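Local coordinates for insecticidal crystal protein Cry7Cal (Bacillus thuringiensis, PDB 5ZI1), which is an insecticidal three-domain delta-endotoxin active against locusts, probably acting through receptor binding in the insect gut, at residues A[292-303]-A[314-325]. Sequence-based numbering, arbitrary orientation.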
# COMPACT_ATOMS: atom_id res chain seq x y z
N LEU A 292 -1.35 13.91 5.39
CA LEU A 292 -2.73 13.53 5.10
C LEU A 292 -2.85 13.10 3.64
O LEU A 292 -2.10 13.55 2.78
CB LEU A 292 -3.65 14.71 5.40
CG LEU A 292 -3.45 15.20 6.84
CD1 LEU A 292 -4.22 16.48 7.10
CD2 LEU A 292 -3.85 14.10 7.83
N PHE A 293 -3.78 12.19 3.36
CA PHE A 293 -3.84 11.67 2.01
C PHE A 293 -4.25 12.79 1.05
O PHE A 293 -5.07 13.65 1.39
CB PHE A 293 -4.82 10.49 1.96
CG PHE A 293 -4.89 9.82 0.63
CD1 PHE A 293 -4.07 8.74 0.34
CD2 PHE A 293 -5.74 10.31 -0.38
CE1 PHE A 293 -4.10 8.12 -0.93
CE2 PHE A 293 -5.78 9.71 -1.64
CZ PHE A 293 -4.98 8.61 -1.92
N GLN A 294 -3.67 12.80 -0.16
CA GLN A 294 -3.82 13.93 -1.08
C GLN A 294 -4.23 13.48 -2.47
O GLN A 294 -3.66 12.53 -3.02
CB GLN A 294 -2.52 14.75 -1.20
CG GLN A 294 -2.06 15.42 0.06
CD GLN A 294 -0.78 16.22 -0.15
OE1 GLN A 294 -0.82 17.40 -0.46
NE2 GLN A 294 0.37 15.58 0.03
N TRP A 295 -5.20 14.18 -3.04
CA TRP A 295 -5.74 13.87 -4.36
C TRP A 295 -5.16 14.86 -5.36
O TRP A 295 -5.21 16.07 -5.12
CB TRP A 295 -7.26 13.92 -4.36
CG TRP A 295 -7.84 13.05 -3.31
CD1 TRP A 295 -8.00 13.35 -1.98
CD2 TRP A 295 -8.28 11.70 -3.47
NE1 TRP A 295 -8.54 12.28 -1.32
CE2 TRP A 295 -8.72 11.25 -2.21
CE3 TRP A 295 -8.35 10.83 -4.56
CZ2 TRP A 295 -9.22 9.97 -2.01
CZ3 TRP A 295 -8.86 9.57 -4.38
CH2 TRP A 295 -9.29 9.14 -3.10
N LEU A 296 -4.59 14.36 -6.45
CA LEU A 296 -3.96 15.24 -7.43
C LEU A 296 -5.04 15.94 -8.23
O LEU A 296 -5.87 15.29 -8.87
CB LEU A 296 -3.04 14.43 -8.33
CG LEU A 296 -2.18 15.23 -9.30
CD1 LEU A 296 -1.42 16.28 -8.55
CD2 LEU A 296 -1.23 14.30 -10.04
N THR A 297 -5.05 17.27 -8.21
CA THR A 297 -6.05 17.99 -9.00
C THR A 297 -5.49 18.77 -10.18
O THR A 297 -6.26 19.14 -11.06
CB THR A 297 -6.85 18.94 -8.09
OG1 THR A 297 -5.99 19.98 -7.63
CG2 THR A 297 -7.39 18.18 -6.87
N LYS A 298 -4.18 19.02 -10.23
CA LYS A 298 -3.61 19.80 -11.34
C LYS A 298 -2.12 19.51 -11.46
O LYS A 298 -1.45 19.24 -10.47
CB LYS A 298 -3.84 21.30 -11.14
CG LYS A 298 -4.98 21.90 -11.95
CD LYS A 298 -5.55 23.16 -11.30
CE LYS A 298 -4.49 24.24 -11.06
NZ LYS A 298 -4.92 25.20 -9.98
N ILE A 299 -1.61 19.59 -12.69
CA ILE A 299 -0.17 19.60 -12.95
C ILE A 299 0.13 20.68 -13.97
O ILE A 299 -0.49 20.72 -15.04
CB ILE A 299 0.36 18.26 -13.49
CG1 ILE A 299 -0.07 17.07 -12.64
CG2 ILE A 299 1.87 18.31 -13.61
CD1 ILE A 299 0.23 15.76 -13.31
N ASN A 300 1.11 21.52 -13.67
CA ASN A 300 1.59 22.48 -14.65
C ASN A 300 3.04 22.16 -15.00
O ASN A 300 3.85 21.85 -14.12
CB ASN A 300 1.48 23.91 -14.15
CG ASN A 300 2.05 24.92 -15.16
OD1 ASN A 300 3.06 25.60 -14.90
ND2 ASN A 300 1.43 24.99 -16.34
N VAL A 301 3.38 22.25 -16.28
CA VAL A 301 4.76 22.10 -16.73
C VAL A 301 5.17 23.38 -17.47
O VAL A 301 4.39 23.92 -18.26
CB VAL A 301 4.93 20.86 -17.63
CG1 VAL A 301 6.28 20.89 -18.36
CG2 VAL A 301 4.80 19.61 -16.82
N ARG A 302 6.37 23.87 -17.17
CA ARG A 302 7.00 24.94 -17.92
C ARG A 302 8.25 24.40 -18.58
O ARG A 302 9.05 23.70 -17.93
CB ARG A 302 7.38 26.13 -17.04
CG ARG A 302 6.23 26.81 -16.38
CD ARG A 302 5.20 27.26 -17.36
NE ARG A 302 4.70 28.58 -16.97
CZ ARG A 302 3.48 28.81 -16.49
NH1 ARG A 302 2.62 27.81 -16.35
NH2 ARG A 302 3.13 30.05 -16.15
N ALA A 303 8.44 24.75 -19.86
CA ALA A 303 9.54 24.19 -20.62
C ALA A 303 10.09 25.24 -21.57
O ALA A 303 9.42 26.22 -21.91
CB ALA A 303 9.11 22.93 -21.37
N ILE A 314 13.05 21.17 -22.84
CA ILE A 314 13.36 20.65 -21.52
C ILE A 314 12.50 21.41 -20.53
O ILE A 314 12.22 22.60 -20.72
CB ILE A 314 14.85 20.80 -21.13
CG1 ILE A 314 15.22 22.29 -21.04
CG2 ILE A 314 15.78 20.05 -22.10
CD1 ILE A 314 16.61 22.57 -20.50
N TRP A 315 12.10 20.74 -19.45
CA TRP A 315 11.30 21.43 -18.44
C TRP A 315 12.17 22.43 -17.71
O TRP A 315 13.31 22.13 -17.36
CB TRP A 315 10.69 20.47 -17.41
CG TRP A 315 9.80 19.40 -17.93
CD1 TRP A 315 9.67 19.00 -19.22
CD2 TRP A 315 8.93 18.58 -17.16
NE1 TRP A 315 8.77 17.97 -19.30
CE2 TRP A 315 8.29 17.70 -18.05
CE3 TRP A 315 8.61 18.50 -15.80
CZ2 TRP A 315 7.36 16.75 -17.64
CZ3 TRP A 315 7.68 17.56 -15.39
CH2 TRP A 315 7.07 16.70 -16.30
N THR A 316 11.63 23.63 -17.47
CA THR A 316 12.28 24.56 -16.56
C THR A 316 11.75 24.43 -15.13
O THR A 316 12.45 24.76 -14.17
CB THR A 316 12.06 25.99 -17.05
OG1 THR A 316 10.67 26.31 -16.96
CG2 THR A 316 12.50 26.13 -18.53
N GLY A 317 10.51 23.98 -14.99
CA GLY A 317 9.89 23.83 -13.68
C GLY A 317 8.56 23.14 -13.84
O GLY A 317 8.09 22.89 -14.96
N HIS A 318 7.94 22.84 -12.71
CA HIS A 318 6.59 22.28 -12.74
C HIS A 318 5.97 22.45 -11.36
O HIS A 318 6.65 22.75 -10.37
CB HIS A 318 6.58 20.82 -13.18
CG HIS A 318 7.02 19.86 -12.12
ND1 HIS A 318 8.35 19.60 -11.84
CD2 HIS A 318 6.30 19.08 -11.27
CE1 HIS A 318 8.42 18.70 -10.88
NE2 HIS A 318 7.20 18.37 -10.52
N SER A 319 4.66 22.26 -11.32
CA SER A 319 3.87 22.54 -10.14
C SER A 319 2.84 21.44 -9.98
O SER A 319 2.44 20.80 -10.95
CB SER A 319 3.16 23.89 -10.23
OG SER A 319 4.06 24.92 -9.86
N VAL A 320 2.42 21.23 -8.74
CA VAL A 320 1.50 20.16 -8.42
C VAL A 320 0.49 20.70 -7.43
O VAL A 320 0.86 21.37 -6.46
CB VAL A 320 2.25 18.94 -7.86
CG1 VAL A 320 1.35 18.10 -7.00
CG2 VAL A 320 2.81 18.12 -9.00
N VAL A 321 -0.79 20.44 -7.69
CA VAL A 321 -1.87 20.91 -6.84
C VAL A 321 -2.64 19.69 -6.36
O VAL A 321 -2.94 18.79 -7.15
CB VAL A 321 -2.79 21.90 -7.57
CG1 VAL A 321 -3.90 22.36 -6.62
CG2 VAL A 321 -2.00 23.09 -8.06
N THR A 322 -2.91 19.65 -5.07
CA THR A 322 -3.68 18.57 -4.46
C THR A 322 -4.73 19.17 -3.53
O THR A 322 -4.62 20.32 -3.09
CB THR A 322 -2.77 17.61 -3.66
OG1 THR A 322 -2.22 18.31 -2.54
CG2 THR A 322 -1.63 17.07 -4.52
N GLN A 323 -5.74 18.35 -3.23
CA GLN A 323 -6.70 18.60 -2.17
C GLN A 323 -6.72 17.42 -1.19
O GLN A 323 -6.59 16.26 -1.61
CB GLN A 323 -8.10 18.80 -2.73
CG GLN A 323 -8.24 20.06 -3.58
CD GLN A 323 -9.53 20.12 -4.37
OE1 GLN A 323 -10.48 19.38 -4.09
NE2 GLN A 323 -9.57 20.99 -5.37
N TYR A 324 -6.90 17.71 0.10
CA TYR A 324 -7.15 16.67 1.09
C TYR A 324 -8.54 16.08 0.87
O TYR A 324 -9.31 16.55 0.04
CB TYR A 324 -7.03 17.24 2.51
CG TYR A 324 -5.63 17.71 2.83
CD1 TYR A 324 -4.52 16.93 2.52
CD2 TYR A 324 -5.41 18.94 3.45
CE1 TYR A 324 -3.24 17.36 2.82
CE2 TYR A 324 -4.14 19.38 3.74
CZ TYR A 324 -3.06 18.58 3.43
OH TYR A 324 -1.79 19.01 3.73
N THR A 325 -8.85 15.02 1.61
CA THR A 325 -10.11 14.32 1.40
C THR A 325 -11.29 15.20 1.83
O THR A 325 -11.27 15.76 2.93
CB THR A 325 -10.13 13.01 2.18
OG1 THR A 325 -8.96 12.22 1.87
CG2 THR A 325 -11.37 12.24 1.82
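V301 lies over the indole of W315, with CG1 3.7 Å from the centroid of the five-membered ring and almost on its normal, a CH-pi contact. With CG1 anti to the backbone N (chi1 167°) and CG2 anti to the carbonyl carbon, the two methyls spread over both rings on the same face; V301 CG2 lies 3.7 Å from W315 CH2. W315 NE1 hydrogen-bonds to V373 O. At the far end of the hairpin W295 uses its ring edge instead: NE1 donates to T325 OG1 (3.2 Å, 172°), which lies in the indole plane, while F293 packs on one indole face. Q294, extended beyond CG, runs alongside Y324 and accepts at OE1 from T322 OG1 (2.7 Å), the hydroxyl standing above the amide plane. L296 CD1 meets V320 CG1 at 3.7 Å, the two side chains nearly perpendicular. At two classic beta bulges, T297 and K298 both face V321, and T316 and G317 both face R302, their amides converging on R302 O. These strands are the central pair of a four-stranded sheet in the middle domain. Backbone hydrogen bonds between them set the register, shifted by one residue at each bulge; V301 on the W315 face holds the turn end, the W295–T325 edge bond the open end.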